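Local atomic coordinates of ABC transporter, substrate binding protein (Polyamine) (Agrobacterium tumefaciens, PDB entry 4EUO), a protein that binds gamma-aminobutyrate selectively in the periplasm, probably delivering it to an ABC transporter as its solute-binding component. Residues L160-K173 with D302-K314. Numbering follows the deposited sequence.
Sequences LDLDRAFKKLDTIK and DEIGERWYAWQAK. With SO4 (sulfate ion), chain F.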
ATOM      1  N   LEU A 160      -5.740 -18.709   4.317  1.00 11.90           N
ATOM      2  CA  LEU A 160      -5.192 -18.881   2.989  1.00 11.45           C
ATOM      3  C   LEU A 160      -4.765 -20.300   2.689  1.00 12.46           C
ATOM      4  O   LEU A 160      -4.111 -20.920   3.518  1.00 14.58           O
ATOM      5  CB  LEU A 160      -3.980 -17.972   2.808  1.00 11.52           C
ATOM      6  CG  LEU A 160      -4.253 -16.473   2.871  1.00 11.94           C
ATOM      7  CD1 LEU A 160      -2.927 -15.733   2.945  1.00 12.37           C
ATOM      8  CD2 LEU A 160      -5.144 -15.984   1.711  1.00 12.40           C
ATOM      9  N   ASP A 161      -5.079 -20.790   1.479  1.00 11.72           N
ATOM     10  CA  ASP A 161      -4.574 -22.073   1.021  1.00 11.38           C
ATOM     11  C   ASP A 161      -3.286 -21.765   0.232  1.00 12.57           C
ATOM     12  O   ASP A 161      -3.308 -21.508  -0.985  1.00 12.51           O
ATOM     13  CB  ASP A 161      -5.616 -22.787   0.180  1.00 12.92           C
ATOM     14  CG  ASP A 161      -5.237 -24.196  -0.201  1.00 15.90           C
ATOM     15  OD1 ASP A 161      -4.025 -24.508  -0.173  1.00 14.81           O
ATOM     16  OD2 ASP A 161      -6.133 -24.932  -0.682  1.00 17.08           O
ATOM     17  N   LEU A 162      -2.165 -21.750   0.943  1.00 12.64           N
ATOM     18  CA  LEU A 162      -0.901 -21.359   0.334  1.00 12.28           C
ATOM     19  C   LEU A 162      -0.465 -22.321  -0.752  1.00 15.00           C
ATOM     20  O   LEU A 162      -0.047 -21.867  -1.821  1.00 14.36           O
ATOM     21  CB  LEU A 162       0.197 -21.157   1.381  1.00 13.19           C
ATOM     22  CG  LEU A 162      -0.059 -20.081   2.426  1.00 17.80           C
ATOM     23  CD1 LEU A 162       1.137 -19.962   3.366  1.00 19.20           C
ATOM     24  CD2 LEU A 162      -0.321 -18.708   1.783  1.00 19.80           C
ATOM     25  N   ASP A 163      -0.639 -23.642  -0.542  1.00 14.72           N
ATOM     26  CA  ASP A 163      -0.252 -24.627  -1.551  1.00 15.58           C
ATOM     27  C   ASP A 163      -1.013 -24.406  -2.822  1.00 15.56           C
ATOM     28  O   ASP A 163      -0.424 -24.433  -3.908  1.00 14.42           O
ATOM     29  CB  ASP A 163      -0.489 -26.045  -1.015  1.00 17.79           C
ATOM     30  CG  ASP A 163       0.559 -26.545  -0.037  1.00 30.95           C
ATOM     31  OD1 ASP A 163       1.627 -25.894   0.085  1.00 30.60           O
ATOM     32  OD2 ASP A 163       0.321 -27.597   0.597  1.00 36.35           O
ATOM     33  N   ARG A 164      -2.309 -24.107  -2.706  1.00 13.16           N
ATOM     34  CA  ARG A 164      -3.121 -23.882  -3.888  1.00 12.72           C
ATOM     35  C   ARG A 164      -2.666 -22.592  -4.603  1.00 13.72           C
ATOM     36  O   ARG A 164      -2.574 -22.555  -5.828  1.00 13.27           O
ATOM     37  CB  ARG A 164      -4.587 -23.790  -3.479  1.00 12.80           C
ATOM     38  CG  ARG A 164      -5.536 -23.534  -4.618  1.00 14.18           C
ATOM     39  CD  ARG A 164      -6.961 -23.570  -4.123  1.00 15.68           C
ATOM     40  NE  ARG A 164      -7.893 -23.301  -5.210  1.00 15.55           N
ATOM     41  CZ  ARG A 164      -9.217 -23.452  -5.108  1.00 17.62           C
ATOM     42  NH1 ARG A 164      -9.764 -23.828  -3.954  1.00 17.08           N
ATOM     43  NH2 ARG A 164     -10.001 -23.226  -6.156  1.00 16.91           N
ATOM     44  N   ALA A 165      -2.393 -21.521  -3.832  1.00 12.15           N
ATOM     45  CA  ALA A 165      -1.937 -20.270  -4.417  1.00 11.65           C
ATOM     46  C   ALA A 165      -0.618 -20.464  -5.143  1.00 13.03           C
ATOM     47  O   ALA A 165      -0.462 -19.966  -6.265  1.00 11.64           O
ATOM     48  CB  ALA A 165      -1.786 -19.207  -3.341  1.00 12.60           C
ATOM     49  N   PHE A 166       0.332 -21.183  -4.534  1.00 12.14           N
ATOM     50  CA  PHE A 166       1.633 -21.385  -5.166  1.00 11.94           C
ATOM     51  C   PHE A 166       1.519 -22.257  -6.415  1.00 14.69           C
ATOM     52  O   PHE A 166       2.197 -21.986  -7.414  1.00 13.97           O
ATOM     53  CB  PHE A 166       2.610 -21.998  -4.151  1.00 12.85           C
ATOM     54  CG  PHE A 166       2.980 -21.108  -2.981  1.00 12.92           C
ATOM     55  CD1 PHE A 166       3.223 -19.750  -3.161  1.00 15.68           C
ATOM     56  CD2 PHE A 166       3.138 -21.637  -1.707  1.00 14.16           C
ATOM     57  CE1 PHE A 166       3.574 -18.931  -2.064  1.00 16.08           C
ATOM     58  CE2 PHE A 166       3.512 -20.827  -0.626  1.00 16.62           C
ATOM     59  CZ  PHE A 166       3.693 -19.471  -0.808  1.00 15.12           C
ATOM     60  N   LYS A 167       0.620 -23.275  -6.388  1.00 12.84           N
ATOM     61  CA  LYS A 167       0.418 -24.072  -7.613  1.00 14.05           C
ATOM     62  C   LYS A 167      -0.132 -23.206  -8.741  1.00 15.94           C
ATOM     63  O   LYS A 167       0.297 -23.349  -9.887  1.00 14.92           O
ATOM     64  CB  LYS A 167      -0.540 -25.243  -7.348  1.00 16.18           C
ATOM     65  CG  LYS A 167       0.144 -26.351  -6.562  1.00 24.09           C
ATOM     66  CD  LYS A 167      -0.772 -27.540  -6.286  1.00 30.13           C
ATOM     67  CE  LYS A 167      -0.042 -28.661  -5.584  1.00 42.36           C
ATOM     68  NZ  LYS A 167      -0.964 -29.776  -5.224  1.00 52.34           N
ATOM     69  N   LYS A 168      -1.048 -22.274  -8.427  1.00 12.97           N
ATOM     70  CA  LYS A 168      -1.598 -21.385  -9.437  1.00 12.35           C
ATOM     71  C   LYS A 168      -0.505 -20.415  -9.948  1.00 13.53           C
ATOM     72  O   LYS A 168      -0.379 -20.184 -11.149  1.00 13.30           O
ATOM     73  CB  LYS A 168      -2.807 -20.607  -8.881  1.00 14.25           C
ATOM     74  CG  LYS A 168      -3.509 -19.695  -9.914  1.00 13.76           C
ATOM     75  CD  LYS A 168      -4.019 -20.447 -11.165  1.00 15.60           C
ATOM     76  CE  LYS A 168      -4.965 -19.555 -11.897  1.00 16.24           C
ATOM     77  NZ  LYS A 168      -5.406 -20.169 -13.178  1.00 19.02           N
ATOM     78  N   LEU A 169       0.295 -19.856  -9.039  1.00 11.57           N
ATOM     79  CA  LEU A 169       1.410 -18.989  -9.448  1.00 11.50           C
ATOM     80  C   LEU A 169       2.438 -19.739 -10.305  1.00 13.84           C
ATOM     81  O   LEU A 169       2.965 -19.172 -11.248  1.00 12.71           O
ATOM     82  CB  LEU A 169       2.101 -18.351  -8.236  1.00 10.81           C
ATOM     83  CG  LEU A 169       1.277 -17.230  -7.621  1.00 11.84           C
ATOM     84  CD1 LEU A 169       1.643 -17.057  -6.141  1.00 12.15           C
ATOM     85  CD2 LEU A 169       1.463 -15.929  -8.405  1.00 11.96           C
ATOM     86  N   ASP A 170       2.676 -21.037 -10.011  1.00 12.18           N
ATOM     87  CA  ASP A 170       3.618 -21.836 -10.807  1.00 12.81           C
ATOM     88  C   ASP A 170       3.218 -21.885 -12.266  1.00 14.90           C
ATOM     89  O   ASP A 170       4.115 -21.979 -13.118  1.00 15.93           O
ATOM     90  CB  ASP A 170       3.665 -23.260 -10.264  1.00 14.84           C
ATOM     91  CG  ASP A 170       4.551 -23.436  -9.057  1.00 17.83           C
ATOM     92  OD1 ASP A 170       5.330 -22.509  -8.752  1.00 17.40           O
ATOM     93  OD2 ASP A 170       4.473 -24.513  -8.410  1.00 22.66           O
ATOM     94  N   THR A 171       1.899 -21.822 -12.587  1.00 14.56           N
ATOM     95  CA  THR A 171       1.469 -21.891 -13.985  1.00 14.17           C
ATOM     96  C   THR A 171       1.941 -20.702 -14.823  1.00 17.17           C
ATOM     97  O   THR A 171       1.939 -20.782 -16.065  1.00 18.30           O
ATOM     98  CB  THR A 171      -0.057 -22.051 -14.099  1.00 16.50           C
ATOM     99  OG1 THR A 171      -0.715 -20.829 -13.736  1.00 14.98           O
ATOM    100  CG2 THR A 171      -0.613 -23.232 -13.306  1.00 18.16           C
ATOM    101  N   ILE A 172       2.329 -19.572 -14.169  1.00 13.64           N
ATOM    102  CA  ILE A 172       2.753 -18.384 -14.904  1.00 13.15           C
ATOM    103  C   ILE A 172       4.091 -17.864 -14.416  1.00 14.18           C
ATOM    104  O   ILE A 172       4.509 -16.807 -14.888  1.00 14.06           O
ATOM    105  CB  ILE A 172       1.688 -17.251 -14.802  1.00 14.47           C
ATOM    106  CG1 ILE A 172       1.535 -16.731 -13.350  1.00 14.03           C
ATOM    107  CG2 ILE A 172       0.342 -17.714 -15.370  1.00 15.43           C
ATOM    108  CD1 ILE A 172       0.906 -15.325 -13.266  1.00 14.11           C
ATOM    109  N   LYS A 173       4.757 -18.587 -13.501  1.00 13.33           N
ATOM    110  CA  LYS A 173       5.968 -18.115 -12.839  1.00 13.32           C
ATOM    111  C   LYS A 173       7.029 -17.578 -13.783  1.00 15.53           C
ATOM    112  O   LYS A 173       7.597 -16.521 -13.517  1.00 14.39           O
ATOM    113  CB  LYS A 173       6.539 -19.193 -11.917  1.00 15.14           C
ATOM    114  CG  LYS A 173       7.481 -18.637 -10.857  1.00 15.54           C
ATOM    115  CD  LYS A 173       8.006 -19.759  -9.998  1.00 16.82           C
ATOM    116  CE  LYS A 173       8.819 -19.241  -8.847  1.00 19.11           C
ATOM    117  NZ  LYS A 173       9.484 -20.387  -8.155  1.00 24.96           N
ATOM    118  N   ASP A 302       5.356 -13.872   9.783  1.00 13.79           N
ATOM    119  CA  ASP A 302       6.657 -14.489   9.566  1.00 14.05           C
ATOM    120  C   ASP A 302       6.543 -15.784   8.794  1.00 14.82           C
ATOM    121  O   ASP A 302       7.360 -16.053   7.906  1.00 15.13           O
ATOM    122  CB  ASP A 302       7.336 -14.742  10.920  1.00 16.97           C
ATOM    123  CG  ASP A 302       7.576 -13.477  11.700  1.00 27.70           C
ATOM    124  OD1 ASP A 302       7.785 -12.430  11.066  1.00 27.25           O
ATOM    125  OD2 ASP A 302       7.578 -13.543  12.948  1.00 34.08           O
ATOM    126  N   GLU A 303       5.515 -16.581   9.099  1.00 14.15           N
ATOM    127  CA  GLU A 303       5.369 -17.863   8.439  1.00 15.51           C
ATOM    128  C   GLU A 303       4.997 -17.737   6.976  1.00 14.91           C
ATOM    129  O   GLU A 303       5.548 -18.433   6.126  1.00 15.21           O
ATOM    130  CB  GLU A 303       4.392 -18.757   9.194  1.00 18.29           C
ATOM    131  CG  GLU A 303       4.436 -20.222   8.778  1.00 35.52           C
ATOM    132  CD  GLU A 303       5.790 -20.903   8.667  1.00 62.25           C
ATOM    133  OE1 GLU A 303       6.645 -20.708   9.562  1.00 61.62           O
ATOM    134  OE2 GLU A 303       5.980 -21.666   7.693  1.00 57.00           O
ATOM    135  N   ILE A 304       4.079 -16.822   6.668  1.00 11.96           N
ATOM    136  CA  ILE A 304       3.748 -16.634   5.261  1.00 11.22           C
ATOM    137  C   ILE A 304       4.992 -16.118   4.526  1.00 12.45           C
ATOM    138  O   ILE A 304       5.286 -16.601   3.431  1.00 12.78           O
ATOM    139  CB  ILE A 304       2.547 -15.682   5.068  1.00 13.42           C
ATOM    140  CG1 ILE A 304       1.275 -16.227   5.747  1.00 13.84           C
ATOM    141  CG2 ILE A 304       2.313 -15.454   3.581  1.00 12.68           C
ATOM    142  CD1 ILE A 304       0.167 -15.177   5.875  1.00 12.52           C
ATOM    143  N   GLY A 305       5.731 -15.197   5.149  1.00 10.91           N
ATOM    144  CA  GLY A 305       6.932 -14.673   4.508  1.00 11.39           C
ATOM    145  C   GLY A 305       7.947 -15.761   4.182  1.00 14.82           C
ATOM    146  O   GLY A 305       8.485 -15.835   3.069  1.00 13.12           O
ATOM    147  N   GLU A 306       8.197 -16.659   5.139  1.00 14.50           N
ATOM    148  CA  GLU A 306       9.148 -17.770   4.916  1.00 14.91           C
ATOM    149  C   GLU A 306       8.707 -18.610   3.731  1.00 15.87           C
ATOM    150  O   GLU A 306       9.504 -18.922   2.843  1.00 15.57           O
ATOM    151  CB  GLU A 306       9.238 -18.643   6.180  1.00 17.32           C
ATOM    152  CG  GLU A 306      10.080 -17.983   7.257  1.00 31.04           C
ATOM    153  CD  GLU A 306      10.408 -18.813   8.487  1.00 61.07           C
ATOM    154  OE1 GLU A 306      10.355 -20.062   8.408  1.00 58.07           O
ATOM    155  OE2 GLU A 306      10.759 -18.204   9.523  1.00 61.42           O
ATOM    156  N   ARG A 307       7.410 -18.943   3.667  1.00 13.89           N
ATOM    157  CA  ARG A 307       6.869 -19.749   2.575  1.00 14.08           C
ATOM    158  C   ARG A 307       6.931 -19.037   1.231  1.00 15.44           C
ATOM    159  O   ARG A 307       7.218 -19.657   0.203  1.00 14.44           O
ATOM    160  CB  ARG A 307       5.445 -20.218   2.932  1.00 14.62           C
ATOM    161  CG  ARG A 307       5.564 -21.165   4.141  1.00 21.62           C
ATOM    162  CD  ARG A 307       4.324 -21.915   4.496  1.00 28.86           C
ATOM    163  NE  ARG A 307       3.849 -22.751   3.395  1.00 26.09           N
ATOM    164  CZ  ARG A 307       2.675 -23.363   3.407  1.00 19.99           C
ATOM    165  NH1 ARG A 307       1.864 -23.233   4.450  1.00 24.41           N
ATOM    166  NH2 ARG A 307       2.274 -24.055   2.352  1.00 20.83           N
ATOM    167  N   TRP A 308       6.615 -17.725   1.240  1.00 12.31           N
ATOM    168  CA  TRP A 308       6.645 -16.923   0.034  1.00 12.30           C
ATOM    169  C   TRP A 308       8.054 -16.870  -0.579  1.00 12.64           C
ATOM    170  O   TRP A 308       8.209 -17.155  -1.753  1.00 12.06           O
ATOM    171  CB  TRP A 308       6.121 -15.513   0.360  1.00 10.90           C
ATOM    172  CG  TRP A 308       6.296 -14.521  -0.749  1.00  9.41           C
ATOM    173  CD1 TRP A 308       7.278 -13.581  -0.867  1.00 11.15           C
ATOM    174  CD2 TRP A 308       5.507 -14.435  -1.944  1.00  9.74           C
ATOM    175  NE1 TRP A 308       7.104 -12.854  -2.035  1.00 10.95           N
ATOM    176  CE2 TRP A 308       6.028 -13.370  -2.715  1.00 11.72           C
ATOM    177  CE3 TRP A 308       4.355 -15.112  -2.402  1.00 11.20           C
ATOM    178  CZ2 TRP A 308       5.473 -12.991  -3.933  1.00 11.11           C
ATOM    179  CZ3 TRP A 308       3.806 -14.743  -3.616  1.00 11.66           C
ATOM    180  CH2 TRP A 308       4.347 -13.677  -4.361  1.00 11.24           C
ATOM    181  N   TYR A 309       9.063 -16.537   0.230  1.00 11.58           N
ATOM    182  CA  TYR A 309      10.431 -16.450  -0.295  1.00 12.66           C
ATOM    183  C   TYR A 309      10.974 -17.809  -0.687  1.00 15.84           C
ATOM    184  O   TYR A 309      11.655 -17.910  -1.708  1.00 15.14           O
ATOM    185  CB  TYR A 309      11.348 -15.686   0.667  1.00 13.54           C
ATOM    186  CG  TYR A 309      10.925 -14.243   0.826  1.00 12.16           C
ATOM    187  CD1 TYR A 309      10.835 -13.394  -0.278  1.00 13.18           C
ATOM    188  CD2 TYR A 309      10.549 -13.742   2.062  1.00 13.26           C
ATOM    189  CE1 TYR A 309      10.410 -12.077  -0.134  1.00 13.69           C
ATOM    190  CE2 TYR A 309      10.115 -12.432   2.216  1.00 12.22           C
ATOM    191  CZ  TYR A 309      10.027 -11.607   1.105  1.00 11.31           C
ATOM    192  OH  TYR A 309       9.555 -10.332   1.261  1.00 12.78           O
ATOM    193  N   ALA A 310      10.622 -18.866   0.059  1.00 14.98           N
ATOM    194  CA  ALA A 310      11.053 -20.221  -0.316  1.00 15.58           C
ATOM    195  C   ALA A 310      10.419 -20.627  -1.638  1.00 17.14           C
ATOM    196  O   ALA A 310      11.102 -21.148  -2.521  1.00 16.23           O
ATOM    197  CB  ALA A 310      10.682 -21.210   0.770  1.00 16.34           C
ATOM    198  N   TRP A 311       9.134 -20.281  -1.852  1.00 14.12           N
ATOM    199  CA  TRP A 311       8.490 -20.617  -3.101  1.00 13.43           C
ATOM    200  C   TRP A 311       9.135 -19.847  -4.266  1.00 15.55           C
ATOM    201  O   TRP A 311       9.356 -20.404  -5.347  1.00 14.83           O
ATOM    202  CB  TRP A 311       6.967 -20.355  -3.024  1.00 12.32           C
ATOM    203  CG  TRP A 311       6.355 -20.349  -4.385  1.00 13.12           C
ATOM    204  CD1 TRP A 311       6.068 -21.443  -5.147  1.00 15.24           C
ATOM    205  CD2 TRP A 311       6.130 -19.203  -5.231  1.00 12.84           C
ATOM    206  NE1 TRP A 311       5.654 -21.054  -6.397  1.00 14.77           N
ATOM    207  CE2 TRP A 311       5.691 -19.683  -6.481  1.00 15.07           C
ATOM    208  CE3 TRP A 311       6.280 -17.814  -5.056  1.00 13.88           C
ATOM    209  CZ2 TRP A 311       5.396 -18.839  -7.548  1.00 15.11           C
ATOM    210  CZ3 TRP A 311       5.979 -16.972  -6.115  1.00 14.92           C
ATOM    211  CH2 TRP A 311       5.557 -17.486  -7.353  1.00 15.28           C
ATOM    212  N   GLN A 312       9.442 -18.556  -4.064  1.00 13.38           N
ATOM    213  CA  GLN A 312      10.071 -17.776  -5.121  1.00 13.02           C
ATOM    214  C   GLN A 312      11.386 -18.424  -5.579  1.00 16.26           C
ATOM    215  O   GLN A 312      11.684 -18.438  -6.780  1.00 15.82           O
ATOM    216  CB  GLN A 312      10.341 -16.343  -4.645  1.00 13.00           C
ATOM    217  CG  GLN A 312       9.086 -15.465  -4.745  1.00 13.90           C
ATOM    218  CD  GLN A 312       9.398 -14.044  -4.391  1.00 13.21           C
ATOM    219  OE1 GLN A 312      10.190 -13.778  -3.497  1.00 13.31           O
ATOM    220  NE2 GLN A 312       8.747 -13.088  -5.048  1.00 11.42           N
ATOM    221  N   ALA A 313      12.128 -19.015  -4.623  1.00 15.87           N
ATOM    222  CA  ALA A 313      13.435 -19.639  -4.922  1.00 17.20           C
ATOM    223  C   ALA A 313      13.339 -21.082  -5.426  1.00 22.46           C
ATOM    224  O   ALA A 313      14.328 -21.609  -5.941  1.00 22.72           O
ATOM    225  CB  ALA A 313      14.334 -19.543  -3.710  1.00 19.25           C
ATOM    226  N   LYS A 314      12.166 -21.701  -5.335  1.00 20.47           N
ATOM    227  CA  LYS A 314      11.930 -23.082  -5.782  1.00 30.99           C
ATOM    228  C   LYS A 314      12.078 -23.221  -7.301  1.00 31.16           C
ATOM    229  O   LYS A 314      11.649 -22.350  -8.051  1.00 27.66           O
ATOM    230  CB  LYS A 314      10.540 -23.563  -5.308  1.00 34.21           C
ATOM    231  CG  LYS A 314      10.127 -24.970  -5.756  1.00 51.08           C
ATOM    232  CD  LYS A 314       8.863 -25.478  -5.040  1.00 61.95           C
ATOM    233  CE  LYS A 314       7.581 -24.756  -5.407  1.00 74.36           C
ATOM    234  NZ  LYS A 314       7.105 -25.092  -6.776  1.00 83.65           N
TER
HETATM  235  S   SO4 F 405      -1.387 -24.510   3.456  1.00 19.48           S
HETATM  236  O1  SO4 F 405      -0.415 -24.500   4.525  1.00 25.22           O
HETATM  237  O2  SO4 F 405      -2.372 -25.596   3.702  1.00 24.66           O
HETATM  238  O3  SO4 F 405      -2.095 -23.229   3.390  1.00 22.15           O
HETATM  239  O4  SO4 F 405      -0.645 -24.726   2.229  1.00 18.42           O
HETATM  240  O   HOH W   1       8.030 -22.960  -8.308  1.00 25.58           O
HETATM  241  O   HOH W   2       4.258 -24.790  -5.737  1.00 32.62           O
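W311 fits its indole between F166 and L169 on one face and K173 on the other, joining helix 162-170 to the C-terminal helix 302-313 in one lobe of this class D periplasmic binding-protein fold. The helices run in the same general direction, their axes inclined at 28°; no GABA-pocket residue lies in either segment. From CB outward, W311 meets segment 160-173 at almost every atom. CB sits over the centre of the F166 ring in a CH-pi contact. CG lies 3.4 Å from F166 CD1, and the F166 ring and the five-membered ring of W311 form an offset stack, planes 11° apart. CD1 faces F166 CB, while NE1, at the edge, donates to D170 OD1 (2.8 Å), which it meets from above the carboxylate plane. CZ2 and CH2 press on L169 CB; K173 CE lies over the opposite face of the six-membered ring in a CH-pi contact. W178 of strand 176-179 also touches W311. The edge of F166 meets W308, whose NE1 is bound to the K136 carbonyl. K173, extended beyond CG, lays its chain over the indole and carries its ammonium to the helix C-terminus: NZ donates to W311 O (2.8 Å) and, weakly, to the carbonyls of Q312 and K314, and makes a cation-pi contact with the five-membered ring. D170 OD2 forms a salt bridge to K314 NZ on its syn side, and two waters each link that carboxylate to the same ammonium; the one on OD1 also accepts from K173 NZ. At the other end, L162 CD1 lies over the guanidinium face of R307. A sulfate, probably from the crystallisation liquor, takes N-H bonds from L162 and D163 at the helix N-terminus. R307 NH2 forms a salt bridge with D163 OD1 (3.0 Å) and donates to sulfate O4, while NH1 donates almost straight to sulfate O1 (2.6 Å, 177°).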